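Long-range contacts in pectinesterase A (Erwinia chrysanthemi, PDB 2NTP), which hydrolyses the methyl esters of pectin, releasing methanol and polygalacturonate in the first step of plant-tissue maceration and soft rot: residues A183-Y194 against G219-E230; Y239-P247 against F294-E303. All blocks are in the same frame, centred on the assembly; numbering follows the deposited sequence.

Interaction 1: residues A183-Y194 against G219-E230; sequences ALFNNCDLVSRY and GLVITNSRVIRE
Asp189 and Arg226 face each other across two successive coils of a parallel beta-helix, in which strands 183-186 and 189-192 lie in register on strands 220-223 and 226-229. Backbone bonds such as Val221 N to Ala183 O and Ile228 N to Leu190 O join each strand pair; the axes of each pair approach to 4.7 Å, the first nearly parallel and the second splayed by 27°.

Arg226 can be followed outward. Its CB lies 3.4 Å from Asp189 OD1, and CD comes equally near the same oxygen. A bend at chi3 (-62°) then turns the guanidinium back over the corner of the neighbouring coil. NE is paired with Asp189 OD1 in a salt bridge whose modelled length, 2.4 Å, is doubtfully short, while NH1 and NH2 both donate to Asn187 OD1, at 2.9 Å from NH1. The Asn187 amide and the guanidinium planes are 70° apart. Asn187 ND2 is held in turn by Asp167 on the preceding coil.

At the turn, Asn186 ND2 donates to both Thr223 OG1 and Asn224 OD1, each at 2.8 Å and in its amide plane, the bond to Asn224 the more bent. Ser225 OG receives Cys188 N and donates to Thr223 O; Cys188 itself is disulfide-bonded to Cys168. On the face that carries Phe185, Leu190 and Ile222, Leu190 CD1 rests 4.1 Å from Ile222 CG2, and Phe185, stacked on Phe165, brings CD1 against Ile222 CG1.

Beyond the strands, the extended Glu230 side chain shares out its carboxylate oxygens: OE1 takes the salt bridge from Arg193 NE (2.8 Å), and OE2 accepts Tyr194 N. Such in-register stacking of coils, with polar groups bonded along the turns, is characteristic of the right-handed parallel beta-helix of pectinesterases.

Interaction 2: residues Y239-P247 against F294-E303; sequences YGLGRPWHP and FNPEDSRFFE. With ADA (alpha-D-galactopyranuronic acid), chain C; ADA (alpha-D-galactopyranuronic acid), chain B; ADA (alpha-D-galactopyranuronic acid), chain D.
The substrate-binding cleft of the esterase receives Arg243, Trp245 and Pro247 from segment 239-247, whose other side packs against 294-303. His246 and Phe294 approach from opposite directions and form a face-to-face stack, centroids 3.5 Å apart and planes inclined by 7°. His246 CB extends the overlap with a CH-pi contact over the same phenyl ring. The imidazole is fixed at both nitrogens: ND1 bonds to Asp258 O, and NE2 shares a water with Ser299 OG.

Pro244 is wedged between three partners. Its CG lies 3.3 Å from Ser299 OG, 4.1 Å from Phe294 CB and 4.1 Å from Phe301 CZ. The Phe301 ring meets the backbone edge-on, with CZ 3.6 Å from Arg243 C, while Leu241 CD1 touches the carboxylate of Glu303, which is itself paired with Arg317 and Ser306.

Arg243 and Trp245 point away from this packing into the cleft. The Arg243 chain, extended from CG to NE, carries its guanidinium to the galacturonate of chain B, where NH2 donates to O5 (3.0 Å), while NE is salt-bridged to the nucleophile Asp175. With CG anti to the Trp245 N (chi1 -176°), the indole swings out toward the chain C sugar, where NE1 donates to O6B (3.0 Å), and Pro247 CG covers one indole face. A packed loop presenting arginine and tryptophan to a partly methylated galacturonate chain is characteristic of the pectin methylesterase cleft.

Overall arrangement
From the N terminus, the chain first passes through 183-194 and returns to it at 219-230, so interaction 1 closes one coil of the beta-helix. Within the intervening loop lies strand 205-210, which supplies the substrate-binding residue Tyr206 and neighbours strand 239-242. Interaction 2 opens afterwards, at 239-247, and closes a longer excursion at 294-303; the two loops therefore follow in series, neither crossing nor enclosing the other. They nevertheless meet, Tyr239 OH lying 2.6 Å from Arg193 O in a probable hydrogen bond. Interaction 1 joins adjacent coils through two sheets, whereas interaction 2 ties the cleft-lining segment to the end of strand 291-294, the following loop and strand 300-304, outermost in its sheet.

Interaction 1: residues A183-Y194 against G219-E230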
loop_
_atom_site.group_PDB
_atom_site.type_symbol
_atom_site.label_atom_id
_atom_site.label_comp_id
_atom_site.label_asym_id
_atom_site.label_seq_id
_atom_site.Cartn_x
_atom_site.Cartn_y
_atom_site.Cartn_z
ATOM N N ALA A 183 8.528 -4.645 -2.673
ATOM C CA ALA A 183 7.173 -5.156 -2.557
ATOM C C ALA A 183 6.761 -5.806 -3.864
ATOM O O ALA A 183 6.729 -5.154 -4.915
ATOM C CB ALA A 183 6.202 -4.030 -2.179
ATOM N N LEU A 184 6.471 -7.101 -3.789
ATOM C CA LEU A 184 6.082 -7.898 -4.946
ATOM C C LEU A 184 4.592 -8.201 -4.867
ATOM O O LEU A 184 4.093 -8.625 -3.817
ATOM C CB LEU A 184 6.891 -9.206 -4.991
ATOM C CG LEU A 184 6.577 -10.230 -6.090
ATOM C CD1 LEU A 184 6.892 -9.669 -7.488
ATOM C CD2 LEU A 184 7.351 -11.519 -5.852
ATOM N N PHE A 185 3.894 -7.982 -5.980
ATOM C CA PHE A 185 2.452 -8.182 -6.053
ATOM C C PHE A 185 2.182 -9.188 -7.156
ATOM O O PHE A 185 2.609 -8.986 -8.298
ATOM C CB PHE A 185 1.737 -6.858 -6.365
ATOM C CG PHE A 185 2.020 -5.766 -5.370
ATOM C CD1 PHE A 185 3.176 -4.984 -5.470
ATOM C CD2 PHE A 185 1.137 -5.524 -4.322
ATOM C CE1 PHE A 185 3.441 -3.985 -4.539
ATOM C CE2 PHE A 185 1.392 -4.528 -3.390
ATOM C CZ PHE A 185 2.545 -3.758 -3.493
ATOM N N ASN A 186 1.498 -10.276 -6.819
ATOM C CA ASN A 186 1.140 -11.276 -7.820
ATOM C C ASN A 186 -0.341 -11.621 -7.800
ATOM O O ASN A 186 -0.913 -11.888 -6.740
ATOM C CB ASN A 186 1.978 -12.546 -7.671
ATOM C CG ASN A 186 1.721 -13.542 -8.798
ATOM O OD1 ASN A 186 1.091 -14.579 -8.594
ATOM N ND2 ASN A 186 2.162 -13.201 -9.997
ATOM N N ASN A 187 -0.953 -11.617 -8.982
ATOM C CA ASN A 187 -2.377 -11.928 -9.126
ATOM C C ASN A 187 -3.259 -11.029 -8.258
ATOM O O ASN A 187 -4.178 -11.497 -7.583
ATOM C CB ASN A 187 -2.647 -13.418 -8.858
ATOM C CG ASN A 187 -4.035 -13.847 -9.287
ATOM O OD1 ASN A 187 -4.545 -13.403 -10.318
ATOM N ND2 ASN A 187 -4.657 -14.712 -8.498
ATOM N N CYS A 188 -2.954 -9.733 -8.286
ATOM C CA CYS A 188 -3.709 -8.744 -7.529
ATOM C C CYS A 188 -4.582 -7.893 -8.442
ATOM O O CYS A 188 -4.237 -7.665 -9.611
ATOM C CB CYS A 188 -2.756 -7.845 -6.742
ATOM S SG CYS A 188 -2.009 -8.625 -5.292
ATOM N N ASP A 189 -5.705 -7.425 -7.901
ATOM C CA ASP A 189 -6.518 -6.408 -8.552
ATOM C C ASP A 189 -6.174 -5.061 -7.943
ATOM O O ASP A 189 -6.379 -4.843 -6.749
ATOM C CB ASP A 189 -8.007 -6.687 -8.361
ATOM C CG ASP A 189 -8.534 -7.746 -9.310
ATOM O OD1 ASP A 189 -7.750 -8.279 -10.114
ATOM O OD2 ASP A 189 -9.741 -8.043 -9.243
ATOM N N LEU A 190 -5.646 -4.167 -8.767
ATOM C CA LEU A 190 -5.319 -2.817 -8.322
ATOM C C LEU A 190 -6.397 -1.890 -8.856
ATOM O O LEU A 190 -6.521 -1.703 -10.072
ATOM C CB LEU A 190 -3.923 -2.404 -8.807
ATOM C CG LEU A 190 -2.761 -3.354 -8.451
ATOM C CD1 LEU A 190 -1.434 -2.777 -8.923
ATOM C CD2 LEU A 190 -2.693 -3.677 -6.952
ATOM N N VAL A 191 -7.182 -1.332 -7.937
ATOM C CA VAL A 191 -8.444 -0.676 -8.272
ATOM C C VAL A 191 -8.347 0.844 -8.138
ATOM O O VAL A 191 -8.253 1.371 -7.029
ATOM C CB VAL A 191 -9.612 -1.233 -7.403
ATOM C CG1 VAL A 191 -10.946 -0.626 -7.822
ATOM C CG2 VAL A 191 -9.665 -2.769 -7.479
ATOM N N SER A 192 -8.365 1.533 -9.281
ATOM C CA SER A 192 -8.327 2.998 -9.323
ATOM C C SER A 192 -9.720 3.561 -9.082
ATOM O O SER A 192 -10.674 3.216 -9.795
ATOM C CB SER A 192 -7.812 3.483 -10.678
ATOM O OG SER A 192 -6.446 3.182 -10.855
ATOM N N ARG A 193 -9.825 4.447 -8.100
ATOM C CA ARG A 193 -11.125 4.907 -7.626
ATOM C C ARG A 193 -11.580 6.222 -8.247
ATOM O O ARG A 193 -10.769 7.069 -8.654
ATOM C CB ARG A 193 -11.137 4.983 -6.093
ATOM C CG ARG A 193 -10.767 3.652 -5.428
ATOM C CD ARG A 193 -10.951 3.699 -3.918
ATOM N NE ARG A 193 -12.354 3.542 -3.522
ATOM C CZ ARG A 193 -12.764 3.392 -2.264
ATOM N NH1 ARG A 193 -11.882 3.383 -1.271
ATOM N NH2 ARG A 193 -14.059 3.247 -2.002
ATOM N N TYR A 194 -12.898 6.380 -8.310
ATOM C CA TYR A 194 -13.520 7.580 -8.846
ATOM C C TYR A 194 -13.250 8.804 -7.965
ATOM O O TYR A 194 -13.330 8.730 -6.736
ATOM C CB TYR A 194 -15.024 7.347 -8.991
ATOM C CG TYR A 194 -15.783 8.579 -9.424
ATOM C CD1 TYR A 194 -15.672 9.066 -10.731
ATOM C CD2 TYR A 194 -16.602 9.261 -8.531
ATOM C CE1 TYR A 194 -16.363 10.202 -11.134
ATOM C CE2 TYR A 194 -17.297 10.398 -8.928
ATOM C CZ TYR A 194 -17.170 10.861 -10.228
ATOM O OH TYR A 194 -17.855 11.990 -10.631
ATOM N N GLY A 219 12.193 -2.415 -6.181
ATOM C CA GLY A 219 11.211 -1.596 -5.483
ATOM C C GLY A 219 9.855 -2.261 -5.576
ATOM O O GLY A 219 9.653 -3.350 -5.033
ATOM N N LEU A 220 8.936 -1.617 -6.290
ATOM C CA LEU A 220 7.579 -2.137 -6.456
ATOM C C LEU A 220 7.508 -2.947 -7.738
ATOM O O LEU A 220 7.745 -2.415 -8.828
ATOM C CB LEU A 220 6.559 -0.994 -6.476
ATOM C CG LEU A 220 6.725 0.070 -5.378
ATOM C CD1 LEU A 220 5.738 1.202 -5.581
ATOM C CD2 LEU A 220 6.579 -0.532 -3.983
ATOM N N VAL A 221 7.195 -4.233 -7.598
ATOM C CA VAL A 221 7.152 -5.152 -8.736
ATOM C C VAL A 221 5.767 -5.785 -8.794
ATOM O O VAL A 221 5.347 -6.476 -7.856
ATOM C CB VAL A 221 8.269 -6.227 -8.652
ATOM C CG1 VAL A 221 8.241 -7.144 -9.882
ATOM C CG2 VAL A 221 9.653 -5.564 -8.509
ATOM N N ILE A 222 5.054 -5.526 -9.886
ATOM C CA ILE A 222 3.669 -5.983 -10.036
ATOM C C ILE A 222 3.592 -7.010 -11.167
ATOM O O ILE A 222 3.912 -6.695 -12.316
ATOM C CB ILE A 222 2.697 -4.793 -10.295
ATOM C CG1 ILE A 222 2.643 -3.856 -9.083
ATOM C CG2 ILE A 222 1.281 -5.292 -10.592
ATOM C CD1 ILE A 222 3.530 -2.631 -9.201
ATOM N N THR A 223 3.178 -8.231 -10.836
ATOM C CA THR A 223 3.185 -9.338 -11.804
ATOM C C THR A 223 1.824 -10.016 -11.921
ATOM O O THR A 223 1.129 -10.205 -10.919
ATOM C CB THR A 223 4.257 -10.424 -11.453
ATOM O OG1 THR A 223 3.926 -11.064 -10.213
ATOM C CG2 THR A 223 5.647 -9.819 -11.350
ATOM N N ASN A 224 1.457 -10.387 -13.148
ATOM C CA ASN A 224 0.266 -11.209 -13.395
ATOM C C ASN A 224 -0.976 -10.635 -12.721
ATOM O O ASN A 224 -1.787 -11.365 -12.146
ATOM C CB ASN A 224 0.509 -12.652 -12.933
ATOM C CG ASN A 224 1.822 -13.226 -13.454
ATOM O OD1 ASN A 224 2.654 -13.714 -12.678
ATOM N ND2 ASN A 224 2.015 -13.171 -14.763
ATOM N N SER A 225 -1.120 -9.316 -12.802
ATOM C CA SER A 225 -2.172 -8.620 -12.083
ATOM C C SER A 225 -3.146 -7.921 -13.024
ATOM O O SER A 225 -3.046 -8.042 -14.247
ATOM C CB SER A 225 -1.550 -7.628 -11.094
ATOM O OG SER A 225 -0.939 -8.328 -10.024
ATOM N N ARG A 226 -4.096 -7.201 -12.440
ATOM C CA ARG A 226 -5.120 -6.509 -13.194
ATOM C C ARG A 226 -5.232 -5.100 -12.643
ATOM O O ARG A 226 -5.508 -4.911 -11.458
ATOM C CB ARG A 226 -6.463 -7.246 -13.087
ATOM C CG ARG A 226 -6.467 -8.612 -13.798
ATOM C CD ARG A 226 -7.526 -9.566 -13.251
ATOM N NE ARG A 226 -7.313 -9.878 -11.834
ATOM C CZ ARG A 226 -6.391 -10.716 -11.355
ATOM N NH1 ARG A 226 -5.558 -11.360 -12.164
ATOM N NH2 ARG A 226 -6.300 -10.905 -10.045
ATOM N N VAL A 227 -4.980 -4.129 -13.515
ATOM C CA VAL A 227 -5.103 -2.715 -13.209
ATOM C C VAL A 227 -6.463 -2.270 -13.739
ATOM O O VAL A 227 -6.670 -2.149 -14.951
ATOM C CB VAL A 227 -3.924 -1.925 -13.836
ATOM C CG1 VAL A 227 -4.189 -0.428 -13.856
ATOM C CG2 VAL A 227 -2.638 -2.239 -13.082
ATOM N N ILE A 228 -7.399 -2.059 -12.816
ATOM C CA ILE A 228 -8.806 -1.880 -13.179
ATOM C C ILE A 228 -9.410 -0.599 -12.609
ATOM O O ILE A 228 -8.934 -0.061 -11.611
ATOM C CB ILE A 228 -9.683 -3.107 -12.770
ATOM C CG1 ILE A 228 -9.737 -3.278 -11.247
ATOM C CG2 ILE A 228 -9.182 -4.398 -13.459
ATOM C CD1 ILE A 228 -10.711 -4.371 -10.779
ATOM N N ARG A 229 -10.460 -0.116 -13.263
ATOM C CA ARG A 229 -11.201 1.034 -12.764
ATOM C C ARG A 229 -12.330 0.555 -11.867
ATOM O O ARG A 229 -12.945 -0.491 -12.119
ATOM C CB ARG A 229 -11.745 1.891 -13.907
ATOM C CG ARG A 229 -12.459 1.123 -14.981
ATOM C CD ARG A 229 -13.233 2.050 -15.886
ATOM N NE ARG A 229 -12.996 1.718 -17.281
ATOM C CZ ARG A 229 -12.327 2.489 -18.130
ATOM N NH1 ARG A 229 -11.848 3.670 -17.749
ATOM N NH2 ARG A 229 -12.163 2.089 -19.378
ATOM N N GLU A 230 -12.584 1.328 -10.818
ATOM C CA GLU A 230 -13.640 1.057 -9.854
ATOM C C GLU A 230 -15.024 1.102 -10.506
ATOM O O GLU A 230 -15.932 0.344 -10.143
ATOM C CB GLU A 230 -13.542 2.112 -8.758
ATOM C CG GLU A 230 -14.632 2.094 -7.738
ATOM C CD GLU A 230 -14.410 3.150 -6.689
ATOM O OE1 GLU A 230 -14.147 2.767 -5.537
ATOM O OE2 GLU A 230 -14.487 4.359 -7.027
HETATM O O HOH W 1 -2.869 -14.362 -12.544
HETATM O O HOH W 2 -16.301 3.298 -3.835
HETATM O O HOH W 3 -14.238 6.574 -5.316
#

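Interaction 2: residues Y239-P247 against F294-E303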
loop_
_atom_site.group_PDB
_atom_site.type_symbol
_atom_site.label_atom_id
_atom_site.label_comp_id
_atom_site.label_asym_id
_atom_site.label_seq_id
_atom_site.Cartn_x
_atom_site.Cartn_y
_atom_site.Cartn_z
ATOM N N TYR A 239 -5.434 8.122 -14.854
ATOM C CA TYR A 239 -4.522 7.537 -13.860
ATOM C C TYR A 239 -3.113 7.270 -14.376
ATOM O O TYR A 239 -2.930 6.721 -15.463
ATOM C CB TYR A 239 -5.110 6.239 -13.300
ATOM C CG TYR A 239 -5.941 6.451 -12.060
ATOM C CD1 TYR A 239 -7.280 6.845 -12.148
ATOM C CD2 TYR A 239 -5.385 6.275 -10.794
ATOM C CE1 TYR A 239 -8.041 7.046 -11.005
ATOM C CE2 TYR A 239 -6.136 6.477 -9.650
ATOM C CZ TYR A 239 -7.461 6.866 -9.759
ATOM O OH TYR A 239 -8.196 7.065 -8.618
ATOM N N GLY A 240 -2.119 7.661 -13.587
ATOM C CA GLY A 240 -0.737 7.320 -13.889
ATOM C C GLY A 240 -0.351 5.995 -13.262
ATOM O O GLY A 240 -0.844 5.633 -12.187
ATOM N N LEU A 241 0.540 5.271 -13.935
ATOM C CA LEU A 241 1.093 4.031 -13.390
ATOM C C LEU A 241 1.993 4.302 -12.192
ATOM O O LEU A 241 2.095 3.480 -11.283
ATOM C CB LEU A 241 1.881 3.275 -14.459
ATOM C CG LEU A 241 1.089 2.659 -15.615
ATOM C CD1 LEU A 241 2.042 2.138 -16.670
ATOM C CD2 LEU A 241 0.162 1.555 -15.115
ATOM N N GLY A 242 2.631 5.466 -12.197
ATOM C CA GLY A 242 3.543 5.830 -11.126
ATOM C C GLY A 242 4.090 7.229 -11.317
ATOM O O GLY A 242 4.101 7.752 -12.431
ATOM N N ARG A 243 4.514 7.832 -10.211
ATOM C CA ARG A 243 5.298 9.067 -10.222
ATOM C C ARG A 243 6.400 8.935 -9.158
ATOM O O ARG A 243 6.239 8.182 -8.194
ATOM C CB ARG A 243 4.411 10.300 -10.010
ATOM C CG ARG A 243 3.604 10.317 -8.714
ATOM C CD ARG A 243 2.771 11.593 -8.600
ATOM N NE ARG A 243 2.131 11.694 -7.290
ATOM C CZ ARG A 243 1.616 12.812 -6.780
ATOM N NH1 ARG A 243 1.654 13.948 -7.469
ATOM N NH2 ARG A 243 1.062 12.794 -5.576
ATOM N N PRO A 244 7.534 9.636 -9.337
ATOM C CA PRO A 244 8.675 9.370 -8.459
ATOM C C PRO A 244 8.621 10.130 -7.139
ATOM O O PRO A 244 8.769 11.352 -7.123
ATOM C CB PRO A 244 9.884 9.841 -9.291
ATOM C CG PRO A 244 9.315 10.473 -10.547
ATOM C CD PRO A 244 7.848 10.660 -10.347
ATOM N N TRP A 245 8.421 9.403 -6.039
ATOM C CA TRP A 245 8.400 10.026 -4.721
ATOM C C TRP A 245 9.805 10.140 -4.146
ATOM O O TRP A 245 10.480 9.136 -3.914
ATOM C CB TRP A 245 7.483 9.260 -3.760
ATOM C CG TRP A 245 7.356 9.916 -2.416
ATOM C CD1 TRP A 245 7.275 11.258 -2.162
ATOM C CD2 TRP A 245 7.266 9.259 -1.145
ATOM N NE1 TRP A 245 7.160 11.478 -0.810
ATOM C CE2 TRP A 245 7.156 10.269 -0.161
ATOM C CE3 TRP A 245 7.284 7.915 -0.739
ATOM C CZ2 TRP A 245 7.050 9.979 1.208
ATOM C CZ3 TRP A 245 7.190 7.623 0.622
ATOM C CH2 TRP A 245 7.070 8.656 1.581
ATOM N N HIS A 246 10.236 11.379 -3.936
ATOM C CA HIS A 246 11.501 11.662 -3.270
ATOM C C HIS A 246 11.168 12.254 -1.906
ATOM O O HIS A 246 10.956 13.461 -1.798
ATOM C CB HIS A 246 12.327 12.643 -4.113
ATOM C CG HIS A 246 12.828 12.062 -5.401
ATOM N ND1 HIS A 246 14.170 11.880 -5.662
ATOM C CD2 HIS A 246 12.166 11.606 -6.493
ATOM C CE1 HIS A 246 14.315 11.349 -6.864
ATOM N NE2 HIS A 246 13.115 11.171 -7.389
ATOM N N PRO A 247 11.085 11.400 -0.861
ATOM C CA PRO A 247 10.541 11.831 0.425
ATOM C C PRO A 247 11.357 12.947 1.054
ATOM O O PRO A 247 12.584 12.964 0.926
ATOM C CB PRO A 247 10.631 10.568 1.291
ATOM C CG PRO A 247 10.696 9.448 0.337
ATOM C CD PRO A 247 11.494 9.985 -0.819
ATOM N N PHE A 294 10.763 15.879 -10.288
ATOM C CA PHE A 294 11.388 14.600 -10.575
ATOM C C PHE A 294 10.611 13.916 -11.691
ATOM O O PHE A 294 9.392 13.752 -11.600
ATOM C CB PHE A 294 11.434 13.742 -9.317
ATOM C CG PHE A 294 12.137 14.406 -8.172
ATOM C CD1 PHE A 294 13.529 14.466 -8.133
ATOM C CD2 PHE A 294 11.408 14.984 -7.136
ATOM C CE1 PHE A 294 14.186 15.086 -7.063
ATOM C CE2 PHE A 294 12.052 15.606 -6.067
ATOM C CZ PHE A 294 13.446 15.656 -6.034
ATOM N N ASN A 295 11.324 13.543 -12.750
ATOM C CA ASN A 295 10.696 13.087 -13.988
ATOM C C ASN A 295 10.704 11.571 -14.159
ATOM O O ASN A 295 11.649 10.901 -13.731
ATOM C CB ASN A 295 11.367 13.764 -15.187
ATOM C CG ASN A 295 11.244 15.280 -15.149
ATOM O OD1 ASN A 295 10.180 15.833 -14.845
ATOM N ND2 ASN A 295 12.336 15.961 -15.471
ATOM N N PRO A 296 9.649 11.022 -14.797
ATOM C CA PRO A 296 9.558 9.573 -14.956
ATOM C C PRO A 296 10.699 8.981 -15.793
ATOM O O PRO A 296 11.123 7.851 -15.537
ATOM C CB PRO A 296 8.202 9.378 -15.649
ATOM C CG PRO A 296 7.915 10.687 -16.315
ATOM C CD PRO A 296 8.483 11.712 -15.386
ATOM N N GLU A 297 11.203 9.744 -16.764
ATOM C CA GLU A 297 12.285 9.265 -17.629
ATOM C C GLU A 297 13.606 9.091 -16.866
ATOM O O GLU A 297 14.490 8.345 -17.301
ATOM C CB GLU A 297 12.463 10.174 -18.857
ATOM C CG GLU A 297 12.864 11.609 -18.545
ATOM C CD GLU A 297 11.687 12.570 -18.470
ATOM O OE1 GLU A 297 10.553 12.145 -18.144
ATOM O OE2 GLU A 297 11.907 13.775 -18.737
ATOM N N ASP A 298 13.722 9.772 -15.727
ATOM C CA ASP A 298 14.893 9.652 -14.860
ATOM C C ASP A 298 14.697 8.610 -13.760
ATOM O O ASP A 298 15.588 8.391 -12.934
ATOM C CB ASP A 298 15.222 11.007 -14.230
ATOM C CG ASP A 298 15.546 12.072 -15.263
ATOM O OD1 ASP A 298 16.205 11.751 -16.274
ATOM O OD2 ASP A 298 15.143 13.236 -15.056
ATOM N N SER A 299 13.525 7.979 -13.754
ATOM C CA SER A 299 13.161 7.006 -12.727
ATOM C C SER A 299 13.129 5.594 -13.316
ATOM O O SER A 299 13.190 5.428 -14.537
ATOM C CB SER A 299 11.805 7.372 -12.123
ATOM O OG SER A 299 11.801 8.728 -11.704
ATOM N N ARG A 300 13.027 4.586 -12.453
ATOM C CA ARG A 300 13.093 3.186 -12.888
ATOM C C ARG A 300 11.689 2.638 -13.133
ATOM O O ARG A 300 11.184 1.797 -12.382
ATOM C CB ARG A 300 13.886 2.332 -11.891
ATOM C CG ARG A 300 15.357 2.722 -11.784
ATOM C CD ARG A 300 16.079 1.914 -10.724
ATOM N NE ARG A 300 15.783 2.375 -9.368
ATOM C CZ ARG A 300 16.194 1.763 -8.260
ATOM N NH1 ARG A 300 16.909 0.645 -8.337
ATOM N NH2 ARG A 300 15.882 2.256 -7.074
ATOM N N PHE A 301 11.071 3.147 -14.196
ATOM C CA PHE A 301 9.686 2.844 -14.540
ATOM C C PHE A 301 9.630 1.997 -15.811
ATOM O O PHE A 301 9.983 2.478 -16.897
ATOM C CB PHE A 301 8.912 4.145 -14.781
ATOM C CG PHE A 301 8.667 4.984 -13.542
ATOM C CD1 PHE A 301 8.837 4.473 -12.258
ATOM C CD2 PHE A 301 8.204 6.294 -13.681
ATOM C CE1 PHE A 301 8.582 5.267 -11.132
ATOM C CE2 PHE A 301 7.937 7.092 -12.561
ATOM C CZ PHE A 301 8.129 6.576 -11.285
ATOM N N PHE A 302 9.190 0.745 -15.680
ATOM C CA PHE A 302 9.194 -0.187 -16.816
ATOM C C PHE A 302 7.960 -1.071 -16.887
ATOM O O PHE A 302 7.303 -1.321 -15.877
ATOM C CB PHE A 302 10.431 -1.090 -16.774
ATOM C CG PHE A 302 11.735 -0.346 -16.766
ATOM C CD1 PHE A 302 12.283 0.136 -17.954
ATOM C CD2 PHE A 302 12.421 -0.138 -15.575
ATOM C CE1 PHE A 302 13.497 0.827 -17.948
ATOM C CE2 PHE A 302 13.634 0.555 -15.560
ATOM C CZ PHE A 302 14.169 1.036 -16.750
ATOM N N GLU A 303 7.673 -1.556 -18.095
ATOM C CA GLU A 303 6.627 -2.541 -18.323
ATOM C C GLU A 303 7.165 -3.719 -19.126
ATOM O O GLU A 303 8.161 -3.600 -19.844
ATOM C CB GLU A 303 5.455 -1.927 -19.086
ATOM C CG GLU A 303 4.605 -0.973 -18.280
ATOM C CD GLU A 303 3.635 -0.224 -19.160
ATOM O OE1 GLU A 303 4.001 0.862 -19.649
ATOM O OE2 GLU A 303 2.519 -0.736 -19.381
HETATM C C1 ADA C . 4.069 12.123 0.807
HETATM C C2 ADA C . 3.620 11.711 2.215
HETATM C C3 ADA C . 3.688 12.915 3.148
HETATM C C4 ADA C . 5.090 13.525 3.129
HETATM C C5 ADA C . 5.471 13.895 1.694
HETATM C C6 ADA C . 6.866 14.447 1.645
HETATM O O2 ADA C . 2.278 11.209 2.193
HETATM O O3 ADA C . 3.301 12.547 4.478
HETATM O O4 ADA C . 6.056 12.597 3.640
HETATM O O5 ADA C . 5.364 12.749 0.830
HETATM O O6B ADA C . 7.714 13.877 0.919
HETATM O O6A ADA C . 7.121 15.462 2.337
HETATM C C1 ADA B . -1.687 15.254 -5.409
HETATM C C2 ADA B . -2.219 14.993 -4.000
HETATM C C3 ADA B . -1.769 16.093 -3.040
HETATM C C4 ADA B . -0.266 16.367 -3.161
HETATM C C5 ADA B . 0.155 16.561 -4.617
HETATM C C6 ADA B . 1.650 16.711 -4.706
HETATM O O2 ADA B . -3.646 14.963 -4.035
HETATM O O3 ADA B . -2.100 15.733 -1.691
HETATM O O4 ADA B . 0.494 15.278 -2.623
HETATM O O5 ADA B . -0.265 15.423 -5.380
HETATM O O6B ADA B . 2.262 16.065 -5.582
HETATM O O6A ADA B . 2.230 17.472 -3.900
HETATM C C1 ADA D . 6.857 12.937 4.788
HETATM C C2 ADA D . 8.153 12.126 4.838
HETATM C C3 ADA D . 7.861 10.646 5.101
HETATM C C4 ADA D . 6.964 10.471 6.331
HETATM C C5 ADA D . 5.709 11.330 6.174
HETATM C C6 ADA D . 4.810 11.236 7.379
HETATM O O2 ADA D . 8.829 12.279 3.589
HETATM O O3 ADA D . 9.086 9.908 5.241
HETATM O O4 ADA D . 7.647 10.888 7.522
HETATM O O5 ADA D . 6.082 12.701 5.968
HETATM O O6B ADA D . 4.578 10.115 7.880
HETATM O O6A ADA D . 4.325 12.293 7.831
HETATM O O HOH W 4 13.304 9.968 -9.871
#